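Local coordinates for protein aminotransferase (Bacillus subtilis, PDB 6L1O) that is a pyridoxal 5'-phosphate-dependent aminotransferase whose gene belongs to the operon for biosynthesis of the dipeptide antibiotic bacilysin, at residues D342-L345 with H349-V352. Sequence-based numbering, arbitrary orientation.
Sequences DYLL and HVVV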
# COMPACT_ATOMS: atom_id res chain seq x y z
N ASP B 342 14.09 -11.51 28.13
CA ASP B 342 12.99 -12.10 28.94
C ASP B 342 13.18 -11.86 30.47
O ASP B 342 12.21 -11.55 31.18
CB ASP B 342 12.84 -13.59 28.66
CG ASP B 342 12.04 -13.89 27.38
OD1 ASP B 342 11.29 -13.02 26.89
OD2 ASP B 342 12.14 -15.02 26.85
N TYR B 343 14.41 -11.98 30.94
CA TYR B 343 14.75 -11.74 32.34
C TYR B 343 14.50 -10.27 32.74
O TYR B 343 13.98 -9.99 33.86
CB TYR B 343 16.18 -12.13 32.62
CG TYR B 343 16.54 -12.08 34.10
CD1 TYR B 343 16.46 -13.24 34.91
CD2 TYR B 343 17.00 -10.89 34.69
CE1 TYR B 343 16.80 -13.20 36.27
CE2 TYR B 343 17.32 -10.84 36.05
CZ TYR B 343 17.22 -11.99 36.83
OH TYR B 343 17.55 -11.90 38.17
N LEU B 344 14.81 -9.34 31.83
CA LEU B 344 14.61 -7.91 32.11
C LEU B 344 13.16 -7.56 32.08
O LEU B 344 12.73 -6.70 32.85
CB LEU B 344 15.36 -7.02 31.12
CG LEU B 344 16.85 -6.96 31.15
CD1 LEU B 344 17.32 -5.93 30.14
CD2 LEU B 344 17.45 -6.72 32.52
N LEU B 345 12.38 -8.20 31.17
CA LEU B 345 10.97 -8.00 31.11
C LEU B 345 10.27 -8.55 32.38
O LEU B 345 9.46 -7.88 32.98
CB LEU B 345 10.38 -8.65 29.86
CG LEU B 345 8.85 -8.56 29.70
CD1 LEU B 345 8.33 -7.13 29.84
CD2 LEU B 345 8.43 -9.19 28.38
N HIS B 349 10.25 -5.29 34.46
CA HIS B 349 9.23 -4.76 33.59
C HIS B 349 9.72 -3.71 32.60
O HIS B 349 9.09 -2.64 32.44
CB HIS B 349 8.09 -4.21 34.43
CG HIS B 349 7.41 -5.25 35.25
ND1 HIS B 349 6.50 -4.93 36.23
CD2 HIS B 349 7.50 -6.60 35.24
CE1 HIS B 349 6.05 -6.05 36.78
NE2 HIS B 349 6.63 -7.08 36.19
N VAL B 350 10.84 -4.00 31.95
CA VAL B 350 11.35 -3.16 30.82
C VAL B 350 11.49 -4.00 29.56
O VAL B 350 11.69 -5.22 29.64
CB VAL B 350 12.68 -2.51 31.17
CG1 VAL B 350 12.51 -1.65 32.44
CG2 VAL B 350 13.81 -3.51 31.36
N VAL B 351 11.38 -3.34 28.40
CA VAL B 351 11.54 -3.99 27.10
C VAL B 351 12.75 -3.49 26.39
O VAL B 351 12.90 -2.27 26.16
CB VAL B 351 10.30 -3.78 26.21
CG1 VAL B 351 10.51 -4.43 24.81
CG2 VAL B 351 9.09 -4.34 26.89
N VAL B 352 13.65 -4.41 26.09
CA VAL B 352 14.71 -4.22 25.07
C VAL B 352 14.50 -5.24 23.92
O VAL B 352 13.82 -6.24 24.12
CB VAL B 352 16.12 -4.33 25.63
CG1 VAL B 352 16.33 -3.28 26.72
CG2 VAL B 352 16.38 -5.72 26.18
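Helix 337-348 ends where His349 takes up positive phi (47°), and the chain folds back so that His349 and Val350 turn their N-H groups to the carbonyls of Leu345 and Leu344. Both bonds are weak: Val350 N to Leu344 O is long at 3.4 Å but almost straight, whereas His349 N to Leu345 O, at 3.1 Å, is clearly bent. A CA-H...O contact runs the other way, with Leu345 CA 3.2 Å from Val350 O. The imidazole of His349 adds its edge, CD2 lying 3.3 Å from Leu345 O with that oxygen in the ring plane. The reversal leads directly from helix to strand 350-351, which pairs in parallel with strand 35-36, His349 and Val351 both bonding to the backbone of Ile35; this two-stranded pairing probably belongs to the small domain of the class I aminotransferase fold (fold type I). Beyond the turn the side chains meet mainly through apolar groups. Val350 CG2, set between its own backbone N and carbonyl carbon, meets Leu344 CB at 3.8 Å. Further along, the side chains of Leu344 and Val352 cross at a slant, with Leu344 CD1 and Val352 CG2 4.1 Å apart. With CG anti to the backbone N (chi1 177°), Leu345 runs beside Val351 in the same direction, and Leu345 CD1 comes to 4.1 Å from Val351 CG2. From helix 374-385, Ile384 packs on Leu344 and Phe380 on Val350 and Val352, while Met27 and Val24 of helix 16-28 touch Leu345 and Val351 respectively.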